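Local coordinates for protein neurotoxin (Clostridium botulinum, PDB 1ZB7) that acts in the host cytosol as a zinc endopeptidase that cleaves the synaptobrevins VAMP1, VAMP2 and VAMP3, cutting an Ala-Ala bond in VAMP2, at residues L385-N388 with T389-T392; Q321-K324 with N325-D328; E407-G410 with Q411-A414; K291-Q294 with N295-I299. All blocks are in the same frame, centred on the assembly; numbering follows the deposited sequence.

Interaction 1. Residues L385-N388 with T389-T392; sequences LLDN and TIYT
The carbonyl oxygen of D387 takes two backbone N-H groups, from I390 N at 3.0 Å and from Y391 N at 2.9 Å. The first bond closes a beta turn with N388 and T389 at its corners, and the second, from one residue further on, closes an alpha turn. Y391 N lies nearly on the line of the D387 C=O bond, while I390 N sits above the carbonyl plane.

The D387 side chain also bonds within this turn. Its CG is anti to the backbone N (chi1 -165°), which carries OD1 over to T389. There OD1 accepts from T389 N at 3.1 Å, the bond of an Asx turn, and from T389 OG1 at 2.7 Å. Both donors come from one face of the carboxylate, the hydroxyl the more steeply.

Beside the turn, L385 lays its CD2 methyl over one face of the Y391 ring. This CH-pi contact measures 3.8 Å from CD2 to the ring centroid. F397 meets the same ring edge-to-face, and Y391 OH is hydrogen-bonded to D223. The ring also touches L95 and R98 of helix 82-99 and P224 and A225 of helix 224-239, so it packs this loop of the zinc protease against two helices.

N388 OD1 and Y391 O are two acceptors only 3.3 Å apart. K94 NZ of helix 82-99 bonds to both and to L385 O. The charged amine probably offsets the repulsion between these oxygens, and three such acceptors would be expected to keep it protonated.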
ATOM      1  N   LEU A 385      19.236 -12.882  23.062  1.00 40.70           N
ATOM      2  CA  LEU A 385      18.001 -12.423  23.706  1.00 41.72           C
ATOM      3  C   LEU A 385      17.940 -12.817  25.174  1.00 44.12           C
ATOM      4  O   LEU A 385      17.295 -12.140  25.971  1.00 44.53           O
ATOM      5  CB  LEU A 385      16.759 -12.985  22.965  1.00 42.32           C
ATOM      6  CG  LEU A 385      16.444 -12.344  21.604  1.00 40.19           C
ATOM      7  CD1 LEU A 385      15.235 -12.967  21.080  1.00 41.67           C
ATOM      8  CD2 LEU A 385      16.234 -10.838  21.677  1.00 42.42           C
ATOM      9  N   LEU A 386      18.629 -13.894  25.537  1.00 46.44           N
ATOM     10  CA  LEU A 386      18.872 -14.245  26.968  1.00 47.11           C
ATOM     11  C   LEU A 386      20.080 -13.574  27.645  1.00 47.58           C
ATOM     12  O   LEU A 386      20.337 -13.855  28.807  1.00 50.37           O
ATOM     13  CB  LEU A 386      18.970 -15.788  27.171  1.00 46.66           C
ATOM     14  CG  LEU A 386      17.711 -16.554  26.736  1.00 46.17           C
ATOM     15  CD1 LEU A 386      17.905 -18.068  26.859  1.00 43.46           C
ATOM     16  CD2 LEU A 386      16.441 -16.044  27.500  1.00 44.91           C
ATOM     17  N   ASP A 387      20.812 -12.702  26.955  1.00 48.00           N
ATOM     18  CA  ASP A 387      21.899 -11.944  27.524  1.00 45.72           C
ATOM     19  C   ASP A 387      21.364 -10.583  28.011  1.00 45.78           C
ATOM     20  O   ASP A 387      21.017  -9.724  27.194  1.00 43.99           O
ATOM     21  CB  ASP A 387      22.932 -11.720  26.421  1.00 47.14           C
ATOM     22  CG  ASP A 387      24.298 -11.247  26.955  1.00 46.60           C
ATOM     23  OD1 ASP A 387      24.311 -10.542  27.966  1.00 46.12           O
ATOM     24  OD2 ASP A 387      25.335 -11.627  26.382  1.00 49.36           O
ATOM     25  N   ASN A 388      21.340 -10.358  29.320  1.00 46.27           N
ATOM     26  CA  ASN A 388      20.872  -9.072  29.876  1.00 46.53           C
ATOM     27  C   ASN A 388      21.784  -7.844  29.634  1.00 46.25           C
ATOM     28  O   ASN A 388      21.332  -6.725  29.763  1.00 47.31           O
ATOM     29  CB  ASN A 388      20.471  -9.177  31.343  1.00 46.29           C
ATOM     30  CG  ASN A 388      19.215 -10.006  31.553  1.00 46.98           C
ATOM     31  OD1 ASN A 388      18.192  -9.854  30.874  1.00 46.56           O
ATOM     32  ND2 ASN A 388      19.281 -10.875  32.511  1.00 48.35           N
ATOM     33  N   THR A 389      22.999  -8.032  29.159  1.00 45.96           N
ATOM     34  CA  THR A 389      23.786  -6.872  28.685  1.00 45.39           C
ATOM     35  C   THR A 389      23.342  -6.354  27.324  1.00 45.57           C
ATOM     36  O   THR A 389      23.779  -5.260  26.895  1.00 45.21           O
ATOM     37  CB  THR A 389      25.287  -7.181  28.639  1.00 46.08           C
ATOM     38  OG1 THR A 389      25.533  -8.178  27.675  1.00 44.62           O
ATOM     39  CG2 THR A 389      25.779  -7.686  30.007  1.00 44.87           C
ATOM     40  N   ILE A 390      22.423  -7.098  26.674  1.00 44.40           N
ATOM     41  CA  ILE A 390      22.027  -6.848  25.278  1.00 43.24           C
ATOM     42  C   ILE A 390      20.493  -6.711  25.154  1.00 42.38           C
ATOM     43  O   ILE A 390      20.016  -5.958  24.356  1.00 43.28           O
ATOM     44  CB  ILE A 390      22.486  -8.041  24.318  1.00 43.51           C
ATOM     45  CG1 ILE A 390      24.010  -8.210  24.268  1.00 43.90           C
ATOM     46  CG2 ILE A 390      21.897  -7.883  22.882  1.00 41.77           C
ATOM     47  CD1 ILE A 390      24.688  -7.261  23.334  1.00 47.70           C
ATOM     48  N   TYR A 391      19.730  -7.529  25.871  1.00 42.47           N
ATOM     49  CA  TYR A 391      18.271  -7.482  25.800  1.00 42.49           C
ATOM     50  C   TYR A 391      17.701  -7.712  27.150  1.00 42.18           C
ATOM     51  O   TYR A 391      17.947  -8.753  27.737  1.00 43.78           O
ATOM     52  CB  TYR A 391      17.749  -8.498  24.771  1.00 41.32           C
ATOM     53  CG  TYR A 391      16.307  -8.410  24.469  1.00 40.91           C
ATOM     54  CD1 TYR A 391      15.805  -7.479  23.589  1.00 40.62           C
ATOM     55  CD2 TYR A 391      15.401  -9.247  25.119  1.00 41.06           C
ATOM     56  CE1 TYR A 391      14.450  -7.390  23.337  1.00 38.66           C
ATOM     57  CE2 TYR A 391      14.075  -9.151  24.898  1.00 40.43           C
ATOM     58  CZ  TYR A 391      13.580  -8.225  23.991  1.00 40.36           C
ATOM     59  OH  TYR A 391      12.204  -8.180  23.754  1.00 36.43           O
ATOM     60  N   THR A 392      16.924  -6.739  27.643  1.00 42.56           N
ATOM     61  CA  THR A 392      16.281  -6.848  28.980  1.00 42.71           C
ATOM     62  C   THR A 392      14.741  -6.805  28.881  1.00 43.34           C
ATOM     63  O   THR A 392      14.157  -6.281  27.914  1.00 41.61           O
ATOM     64  CB  THR A 392      16.748  -5.741  29.959  1.00 42.25           C
ATOM     65  OG1 THR A 392      16.197  -4.489  29.547  1.00 46.04           O
ATOM     66  CG2 THR A 392      18.291  -5.646  30.055  1.00 39.89           C
TER

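Interaction 2. Residues Q321-K324 with N325-D328; sequences QIYK and NKYD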
ATOM      1  N   GLN A 321     -21.883 -17.762  32.272  1.00 40.48           N
ATOM      2  CA  GLN A 321     -21.237 -16.658  32.998  1.00 41.39           C
ATOM      3  C   GLN A 321     -19.843 -16.161  32.438  1.00 38.75           C
ATOM      4  O   GLN A 321     -19.527 -14.982  32.374  1.00 37.43           O
ATOM      5  CB  GLN A 321     -21.127 -17.036  34.451  1.00 41.86           C
ATOM      6  CG  GLN A 321     -20.507 -15.933  35.299  1.00 49.33           C
ATOM      7  CD  GLN A 321     -21.404 -14.698  35.554  1.00 56.89           C
ATOM      8  OE1 GLN A 321     -22.508 -14.808  36.143  1.00 61.82           O
ATOM      9  NE2 GLN A 321     -20.892 -13.506  35.176  1.00 58.83           N
ATOM     10  N   ILE A 322     -19.023 -17.104  32.100  1.00 38.11           N
ATOM     11  CA  ILE A 322     -17.819 -16.874  31.390  1.00 38.47           C
ATOM     12  C   ILE A 322     -18.050 -16.046  30.082  1.00 38.07           C
ATOM     13  O   ILE A 322     -17.373 -15.027  29.836  1.00 37.67           O
ATOM     14  CB  ILE A 322     -17.154 -18.235  31.092  1.00 39.11           C
ATOM     15  CG1 ILE A 322     -16.589 -18.829  32.382  1.00 42.01           C
ATOM     16  CG2 ILE A 322     -16.037 -18.096  30.107  1.00 38.55           C
ATOM     17  CD1 ILE A 322     -15.925 -20.229  32.153  1.00 45.82           C
ATOM     18  N   TYR A 323     -18.999 -16.478  29.259  1.00 37.34           N
ATOM     19  CA  TYR A 323     -19.294 -15.777  28.011  1.00 37.38           C
ATOM     20  C   TYR A 323     -19.922 -14.417  28.245  1.00 38.69           C
ATOM     21  O   TYR A 323     -19.611 -13.472  27.534  1.00 40.28           O
ATOM     22  CB  TYR A 323     -20.124 -16.662  27.046  1.00 35.37           C
ATOM     23  CG  TYR A 323     -19.345 -17.889  26.637  1.00 36.87           C
ATOM     24  CD1 TYR A 323     -17.998 -17.782  26.193  1.00 30.60           C
ATOM     25  CD2 TYR A 323     -19.892 -19.176  26.781  1.00 36.30           C
ATOM     26  CE1 TYR A 323     -17.323 -18.834  25.932  1.00 33.93           C
ATOM     27  CE2 TYR A 323     -19.164 -20.271  26.424  1.00 35.25           C
ATOM     28  CZ  TYR A 323     -17.896 -20.097  26.033  1.00 33.98           C
ATOM     29  OH  TYR A 323     -17.110 -21.162  25.788  1.00 39.76           O
ATOM     30  N   LYS A 324     -20.830 -14.302  29.199  1.00 40.65           N
ATOM     31  CA  LYS A 324     -21.326 -12.992  29.625  1.00 41.67           C
ATOM     32  C   LYS A 324     -20.157 -12.021  29.950  1.00 41.61           C
ATOM     33  O   LYS A 324     -20.130 -10.915  29.480  1.00 41.55           O
ATOM     34  CB  LYS A 324     -22.249 -13.164  30.804  1.00 41.95           C
ATOM     35  CG  LYS A 324     -22.863 -11.841  31.333  1.00 45.11           C
ATOM     36  CD  LYS A 324     -23.368 -12.016  32.743  1.00 47.67           C
ATOM     37  CE  LYS A 324     -23.883 -10.676  33.271  1.00 49.37           C
ATOM     38  NZ  LYS A 324     -24.856 -10.862  34.413  1.00 53.11           N
ATOM     39  N   ASN A 325     -19.194 -12.481  30.742  1.00 42.59           N
ATOM     40  CA  ASN A 325     -17.977 -11.748  31.062  1.00 42.46           C
ATOM     41  C   ASN A 325     -17.112 -11.487  29.850  1.00 40.63           C
ATOM     42  O   ASN A 325     -16.689 -10.344  29.645  1.00 39.78           O
ATOM     43  CB  ASN A 325     -17.105 -12.453  32.124  1.00 43.78           C
ATOM     44  CG  ASN A 325     -17.867 -12.746  33.542  1.00 51.75           C
ATOM     45  OD1 ASN A 325     -18.992 -12.297  33.820  1.00 52.61           O
ATOM     46  ND2 ASN A 325     -17.168 -13.541  34.426  1.00 56.10           N
ATOM     47  N   LYS A 326     -16.838 -12.497  29.025  1.00 38.79           N
ATOM     48  CA  LYS A 326     -16.036 -12.284  27.788  1.00 36.88           C
ATOM     49  C   LYS A 326     -16.624 -11.239  26.834  1.00 37.53           C
ATOM     50  O   LYS A 326     -15.889 -10.336  26.361  1.00 38.32           O
ATOM     51  CB  LYS A 326     -15.780 -13.610  27.043  1.00 36.73           C
ATOM     52  CG  LYS A 326     -15.297 -13.539  25.598  1.00 37.67           C
ATOM     53  CD  LYS A 326     -15.000 -14.886  25.001  1.00 39.48           C
ATOM     54  CE  LYS A 326     -14.709 -14.806  23.472  1.00 38.11           C
ATOM     55  NZ  LYS A 326     -14.810 -16.110  22.824  1.00 36.58           N
ATOM     56  N   TYR A 327     -17.919 -11.371  26.525  1.00 37.01           N
ATOM     57  CA  TYR A 327     -18.563 -10.523  25.507  1.00 37.17           C
ATOM     58  C   TYR A 327     -19.211  -9.296  26.128  1.00 37.46           C
ATOM     59  O   TYR A 327     -19.714  -8.437  25.412  1.00 36.13           O
ATOM     60  CB  TYR A 327     -19.592 -11.245  24.662  1.00 35.90           C
ATOM     61  CG  TYR A 327     -19.054 -12.393  23.871  1.00 36.68           C
ATOM     62  CD1 TYR A 327     -18.454 -12.202  22.625  1.00 37.09           C
ATOM     63  CD2 TYR A 327     -19.094 -13.710  24.399  1.00 38.04           C
ATOM     64  CE1 TYR A 327     -17.917 -13.309  21.901  1.00 36.94           C
ATOM     65  CE2 TYR A 327     -18.513 -14.816  23.708  1.00 36.99           C
ATOM     66  CZ  TYR A 327     -17.983 -14.603  22.440  1.00 38.47           C
ATOM     67  OH  TYR A 327     -17.424 -15.672  21.773  1.00 38.75           O
ATOM     68  N   ASP A 328     -19.140  -9.216  27.461  1.00 39.60           N
ATOM     69  CA  ASP A 328     -19.721  -8.134  28.246  1.00 40.59           C
ATOM     70  C   ASP A 328     -21.237  -7.889  27.955  1.00 40.60           C
ATOM     71  O   ASP A 328     -21.718  -6.773  27.883  1.00 40.32           O
ATOM     72  CB  ASP A 328     -18.856  -6.901  28.056  1.00 42.70           C
ATOM     73  CG  ASP A 328     -19.106  -5.819  29.096  1.00 46.40           C
ATOM     74  OD1 ASP A 328     -19.739  -6.061  30.120  1.00 49.22           O
ATOM     75  OD2 ASP A 328     -18.637  -4.685  28.848  1.00 54.83           O
TER
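Q321 and N325 meet because Q321 has its CG anti to the backbone N (chi1 -178°) and then turns about its CB-CG bond (chi2 72°), while N325 turns its amide back along the chain (chi1 -57°). They stand one turn apart on the alpha helix 316-327. Q321 NE2 gives a bond of 2.6 Å to N325 OD1. The acceptor lies in the plane of the Q321 amide, but the bond is bent at the hydrogen. The backbone bonds of the helix span the same interval: N325 N to Q321 O, K326 N to I322 O, and Y327 N to Y323 O at 2.9 Å.

The buried side of the helix carries Y323 and Y327. The two side chains lie alongside each other and point the same way, with Y323 CD1 3.9 Å from Y327 CE2. Y323 OH ends on P117 O. D328 leaves the helix with positive phi, and its carboxylate pairs with K343.

K326 extends beside Y327, its CG over one face of the ring. The amine of this buried lysine has three oxygens to bond: I116 O, L239 O and the Y327 hydroxyl. The hydroxyl is itself bonded to G186 O, and it accepts from K326 NZ at 2.9 Å.

Interaction 3. Residues E407-G410 with Q411-A414; sequences EFNG and QNKA
Two overlapping beta turns and an Asx turn follow one another here, in the long loop between strands 377-381 and 421-422. The first beta turn runs from F408 to Q411, closed by Q411 N to F408 O at 3.1 Å. The second is shifted by one residue, and N412 N reaches N409 O, also at 3.1 Å. In both, the N-H comes from above the carbonyl plane. N412 CB packs on N409 O at 3.3 Å.

N412 then starts the Asx turn. With CG anti to the backbone N (chi1 -170°), its OD1 is placed to accept from A414 N at 3.1 Å, with the donor tilted modestly from the amide plane. A weak bond from R218 NH1 also reaches OD1.

These turns lead the chain onto an antiparallel sheet of the zinc protease. Q411 makes backbone bonds with F221, and K413 with A219, so the chain runs beside strand 215-221, an outer strand of that sheet.

The N409 and N412 side chains lie side by side with their amides turned steeply to each other (76°). N409 OD1 and N412 ND2 stay 4.0 Å apart, a contact rather than a bond. The Q411 chain is extended and passes F408, with OE1 4.0 Å from F408 CB. The amide of this buried glutamine is held in rotation by bonds at both polar atoms. OE1 accepts from K367 N and N398 ND2, and NE2 donates to F221 O.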
ATOM      1  N   GLU A 407      17.143   7.858  20.590  1.00 47.09           N
ATOM      2  CA  GLU A 407      16.872   7.641  19.143  1.00 47.60           C
ATOM      3  C   GLU A 407      16.640   6.157  18.773  1.00 46.06           C
ATOM      4  O   GLU A 407      16.832   5.769  17.628  1.00 46.26           O
ATOM      5  CB  GLU A 407      18.031   8.200  18.272  1.00 47.64           C
ATOM      6  CG  GLU A 407      17.986   9.684  17.979  1.00 52.27           C
ATOM      7  CD  GLU A 407      19.171  10.128  17.145  1.00 57.05           C
ATOM      8  OE1 GLU A 407      20.298   9.651  17.399  1.00 67.45           O
ATOM      9  OE2 GLU A 407      19.026  10.955  16.230  1.00 60.17           O
ATOM     10  N   PHE A 408      16.275   5.345  19.766  1.00 45.69           N
ATOM     11  CA  PHE A 408      16.234   3.861  19.679  1.00 44.46           C
ATOM     12  C   PHE A 408      17.537   3.275  19.057  1.00 44.07           C
ATOM     13  O   PHE A 408      17.497   2.407  18.135  1.00 44.89           O
ATOM     14  CB  PHE A 408      14.989   3.366  18.893  1.00 43.99           C
ATOM     15  CG  PHE A 408      13.730   4.163  19.126  1.00 43.15           C
ATOM     16  CD1 PHE A 408      12.866   3.855  20.169  1.00 45.31           C
ATOM     17  CD2 PHE A 408      13.365   5.192  18.248  1.00 43.54           C
ATOM     18  CE1 PHE A 408      11.681   4.594  20.393  1.00 43.29           C
ATOM     19  CE2 PHE A 408      12.163   5.899  18.429  1.00 43.65           C
ATOM     20  CZ  PHE A 408      11.306   5.589  19.506  1.00 42.36           C
ATOM     21  N   ASN A 409      18.675   3.730  19.559  1.00 42.26           N
ATOM     22  CA  ASN A 409      19.975   3.281  19.065  1.00 41.66           C
ATOM     23  C   ASN A 409      20.231   1.782  19.236  1.00 39.81           C
ATOM     24  O   ASN A 409      21.019   1.157  18.495  1.00 38.12           O
ATOM     25  CB  ASN A 409      21.110   4.087  19.728  1.00 42.69           C
ATOM     26  CG  ASN A 409      21.459   5.360  18.960  1.00 45.01           C
ATOM     27  OD1 ASN A 409      20.842   5.700  17.962  1.00 53.19           O
ATOM     28  ND2 ASN A 409      22.420   6.067  19.450  1.00 47.48           N
ATOM     29  N   GLY A 410      19.583   1.213  20.224  1.00 38.75           N
ATOM     30  CA  GLY A 410      19.741  -0.224  20.475  1.00 40.06           C
ATOM     31  C   GLY A 410      19.109  -1.105  19.378  1.00 39.67           C
ATOM     32  O   GLY A 410      19.444  -2.240  19.265  1.00 38.96           O
ATOM     33  N   GLN A 411      18.195  -0.548  18.590  1.00 40.44           N
ATOM     34  CA  GLN A 411      17.599  -1.236  17.421  1.00 41.05           C
ATOM     35  C   GLN A 411      18.259  -0.816  16.093  1.00 40.21           C
ATOM     36  O   GLN A 411      17.929  -1.313  15.028  1.00 38.95           O
ATOM     37  CB  GLN A 411      16.102  -0.934  17.350  1.00 40.82           C
ATOM     38  CG  GLN A 411      15.221  -1.610  18.464  1.00 41.89           C
ATOM     39  CD  GLN A 411      13.769  -1.201  18.306  1.00 42.10           C
ATOM     40  OE1 GLN A 411      13.332  -0.284  18.948  1.00 45.05           O
ATOM     41  NE2 GLN A 411      13.075  -1.794  17.363  1.00 39.74           N
ATOM     42  N   ASN A 412      19.233   0.066  16.179  1.00 40.51           N
ATOM     43  CA  ASN A 412      19.879   0.657  15.003  1.00 40.68           C
ATOM     44  C   ASN A 412      20.926  -0.310  14.484  1.00 41.29           C
ATOM     45  O   ASN A 412      21.876  -0.594  15.169  1.00 40.02           O
ATOM     46  CB  ASN A 412      20.487   2.011  15.394  1.00 40.99           C
ATOM     47  CG  ASN A 412      20.967   2.838  14.185  1.00 40.69           C
ATOM     48  OD1 ASN A 412      21.528   2.307  13.240  1.00 41.88           O
ATOM     49  ND2 ASN A 412      20.724   4.150  14.233  1.00 41.67           N
ATOM     50  N   LYS A 413      20.759  -0.837  13.265  1.00 42.83           N
ATOM     51  CA  LYS A 413      21.736  -1.863  12.809  1.00 43.35           C
ATOM     52  C   LYS A 413      23.196  -1.318  12.806  1.00 43.20           C
ATOM     53  O   LYS A 413      24.132  -2.117  12.983  1.00 42.73           O
ATOM     54  CB  LYS A 413      21.456  -2.334  11.406  1.00 43.10           C
ATOM     55  CG  LYS A 413      20.481  -3.468  11.166  1.00 45.72           C
ATOM     56  CD  LYS A 413      21.284  -4.432  10.261  1.00 44.48           C
ATOM     57  CE  LYS A 413      20.520  -4.959   9.207  1.00 42.36           C
ATOM     58  NZ  LYS A 413      21.511  -5.719   8.377  1.00 42.36           N
ATOM     59  N   ALA A 414      23.379  -0.015  12.507  1.00 41.78           N
ATOM     60  CA  ALA A 414      24.760   0.541  12.401  1.00 42.92           C
ATOM     61  C   ALA A 414      25.435   0.771  13.751  1.00 43.76           C
ATOM     62  O   ALA A 414      26.635   0.754  13.800  1.00 47.58           O
ATOM     63  CB  ALA A 414      24.807   1.819  11.594  1.00 41.55           C
TER

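Interaction 4. Residues K291-Q294 with N295-I299; sequences KALQ and NFQDI
Four backbone hydrogen bonds join K291-Q294 to the residues four places on. N295 N bonds to K291 O, F296 N to A292 O, Q297 N to L293 O and D298 N to Q294 O. The last is 2.8 Å long.

One side-chain bond spans the same interval. Q294 has CG anti to its backbone N (chi1 -171°) and turns about CB-CG (chi2 50°), so that its amide folds over toward D298. NE2 comes to 2.6 Å from D298 OD1, and the amide and carboxylate planes are 29° apart. The bond is weak, because the N-H points well off the oxygen. A second side-chain bond leads out of the two segments, from N295 ND2 to S184 O.

All this belongs to the alpha helix 282-303 of the zinc protease fold. The polar pair Q294 and D298 lies on an outward side. On another side A292 and F296 pack against helix 341-354, where they touch F344 and L347 among others.

Three contacts are van der Waals. K291 CD lies 3.4 Å from N295 OD1, its chain crossing the asparagine at a slant. L293 CG lies 4.0 Å from Q297 CD. F296 sets its CD1 3.4 Å from A292 O.

The aromatic contacts are made by the F296 ring, which meets those of Y327 and F344 edge-to-face.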
ATOM      1  N   LYS A 291     -20.856  -6.150  11.454  1.00 39.48           N
ATOM      2  CA  LYS A 291     -20.671  -7.597  11.448  1.00 41.30           C
ATOM      3  C   LYS A 291     -20.106  -8.129  12.802  1.00 40.98           C
ATOM      4  O   LYS A 291     -20.504  -9.192  13.250  1.00 43.43           O
ATOM      5  CB  LYS A 291     -19.830  -8.028  10.214  1.00 43.03           C
ATOM      6  CG  LYS A 291     -19.792  -9.586   9.865  1.00 48.20           C
ATOM      7  CD  LYS A 291     -20.960 -10.520  10.496  1.00 54.44           C
ATOM      8  CE  LYS A 291     -21.144 -11.826   9.686  1.00 57.18           C
ATOM      9  NZ  LYS A 291     -19.905 -12.137   8.899  1.00 59.96           N
ATOM     10  N   ALA A 292     -19.248  -7.389  13.481  1.00 39.43           N
ATOM     11  CA  ALA A 292     -18.822  -7.787  14.796  1.00 39.27           C
ATOM     12  C   ALA A 292     -20.043  -7.736  15.787  1.00 40.00           C
ATOM     13  O   ALA A 292     -20.242  -8.632  16.612  1.00 39.33           O
ATOM     14  CB  ALA A 292     -17.695  -6.877  15.243  1.00 39.02           C
ATOM     15  N   LEU A 293     -20.880  -6.710  15.650  1.00 38.82           N
ATOM     16  CA  LEU A 293     -22.008  -6.531  16.516  1.00 39.09           C
ATOM     17  C   LEU A 293     -22.989  -7.694  16.333  1.00 39.15           C
ATOM     18  O   LEU A 293     -23.332  -8.346  17.292  1.00 39.49           O
ATOM     19  CB  LEU A 293     -22.663  -5.179  16.276  1.00 38.56           C
ATOM     20  CG  LEU A 293     -23.961  -4.891  17.016  1.00 41.33           C
ATOM     21  CD1 LEU A 293     -23.767  -4.879  18.475  1.00 39.64           C
ATOM     22  CD2 LEU A 293     -24.527  -3.572  16.493  1.00 43.08           C
ATOM     23  N   GLN A 294     -23.336  -7.989  15.093  1.00 39.34           N
ATOM     24  CA  GLN A 294     -24.164  -9.111  14.736  1.00 40.32           C
ATOM     25  C   GLN A 294     -23.566 -10.447  15.249  1.00 40.26           C
ATOM     26  O   GLN A 294     -24.283 -11.287  15.760  1.00 40.42           O
ATOM     27  CB  GLN A 294     -24.405  -9.127  13.197  1.00 40.21           C
ATOM     28  CG  GLN A 294     -25.436 -10.144  12.669  1.00 42.41           C
ATOM     29  CD  GLN A 294     -26.797 -10.097  13.421  1.00 48.97           C
ATOM     30  OE1 GLN A 294     -27.618  -9.221  13.130  1.00 56.19           O
ATOM     31  NE2 GLN A 294     -27.048 -11.042  14.355  1.00 49.22           N
ATOM     32  N   ASN A 295     -22.261 -10.620  15.118  1.00 40.97           N
ATOM     33  CA  ASN A 295     -21.593 -11.783  15.697  1.00 41.28           C
ATOM     34  C   ASN A 295     -21.868 -11.884  17.247  1.00 40.31           C
ATOM     35  O   ASN A 295     -22.166 -12.941  17.764  1.00 40.00           O
ATOM     36  CB  ASN A 295     -20.052 -11.750  15.432  1.00 40.58           C
ATOM     37  CG  ASN A 295     -19.670 -12.093  14.044  1.00 40.05           C
ATOM     38  OD1 ASN A 295     -20.481 -12.479  13.275  1.00 39.10           O
ATOM     39  ND2 ASN A 295     -18.376 -11.944  13.706  1.00 38.57           N
ATOM     40  N   PHE A 296     -21.703 -10.790  17.975  1.00 39.91           N
ATOM     41  CA  PHE A 296     -21.976 -10.812  19.420  1.00 39.44           C
ATOM     42  C   PHE A 296     -23.444 -11.141  19.690  1.00 39.23           C
ATOM     43  O   PHE A 296     -23.735 -11.961  20.590  1.00 38.23           O
ATOM     44  CB  PHE A 296     -21.575  -9.487  20.073  1.00 39.59           C
ATOM     45  CG  PHE A 296     -20.093  -9.346  20.408  1.00 39.28           C
ATOM     46  CD1 PHE A 296     -19.087  -9.865  19.593  1.00 41.63           C
ATOM     47  CD2 PHE A 296     -19.720  -8.623  21.497  1.00 38.79           C
ATOM     48  CE1 PHE A 296     -17.723  -9.676  19.884  1.00 41.94           C
ATOM     49  CE2 PHE A 296     -18.327  -8.441  21.798  1.00 38.84           C
ATOM     50  CZ  PHE A 296     -17.366  -8.966  20.969  1.00 40.04           C
ATOM     51  N   GLN A 297     -24.380 -10.485  18.950  1.00 39.04           N
ATOM     52  CA  GLN A 297     -25.791 -10.783  19.088  1.00 39.45           C
ATOM     53  C   GLN A 297     -26.091 -12.278  18.810  1.00 38.53           C
ATOM     54  O   GLN A 297     -26.838 -12.906  19.532  1.00 38.66           O
ATOM     55  CB  GLN A 297     -26.680  -9.871  18.228  1.00 40.44           C
ATOM     56  CG  GLN A 297     -26.480  -8.359  18.598  1.00 44.39           C
ATOM     57  CD  GLN A 297     -27.092  -7.355  17.570  1.00 45.86           C
ATOM     58  OE1 GLN A 297     -27.147  -7.632  16.343  1.00 50.98           O
ATOM     59  NE2 GLN A 297     -27.554  -6.196  18.078  1.00 42.20           N
ATOM     60  N   ASP A 298     -25.469 -12.853  17.791  1.00 37.80           N
ATOM     61  CA  ASP A 298     -25.622 -14.275  17.537  1.00 37.68           C
ATOM     62  C   ASP A 298     -25.227 -15.140  18.729  1.00 36.45           C
ATOM     63  O   ASP A 298     -25.897 -16.164  19.022  1.00 36.68           O
ATOM     64  CB  ASP A 298     -24.882 -14.713  16.270  1.00 38.33           C
ATOM     65  CG  ASP A 298     -25.453 -14.056  14.959  1.00 42.30           C
ATOM     66  OD1 ASP A 298     -26.592 -13.574  14.851  1.00 50.34           O
ATOM     67  OD2 ASP A 298     -24.696 -14.014  13.994  1.00 49.58           O
ATOM     68  N   ILE A 299     -24.151 -14.753  19.404  1.00 35.43           N
ATOM     69  CA  ILE A 299     -23.672 -15.475  20.587  1.00 35.46           C
ATOM     70  C   ILE A 299     -24.658 -15.301  21.737  1.00 35.27           C
ATOM     71  O   ILE A 299     -25.022 -16.284  22.382  1.00 32.16           O
ATOM     72  CB  ILE A 299     -22.236 -15.101  20.996  1.00 35.92           C
ATOM     73  CG1 ILE A 299     -21.272 -15.516  19.859  1.00 37.14           C
ATOM     74  CG2 ILE A 299     -21.858 -15.698  22.369  1.00 36.08           C
ATOM     75  CD1 ILE A 299     -21.393 -16.968  19.385  1.00 36.45           C
TER

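From the N terminus the order is interaction 4, interaction 2, interaction 1, interaction 3. Each closes only a local turn, of helix or of loop. They follow in series, and none nests or crosses. Interactions 4 and 2 lie on successive helices, 282-303 and 316-327, and touch: Y327 CE2 is 3.7 Å from I299 CG2, and Y327 CD1 is 3.8 Å from F296 CZ. Interactions 1 and 3 share the loop between strands 377-381 and 421-422. Their centres are about 15 Å apart and they do not touch. Interaction 1 joins that loop to helices 82-99 and 224-239, interaction 3 to strand 215-221. The centres of interactions 3 and 4 lie about 44 Å apart, on opposite sides of the chain's centre.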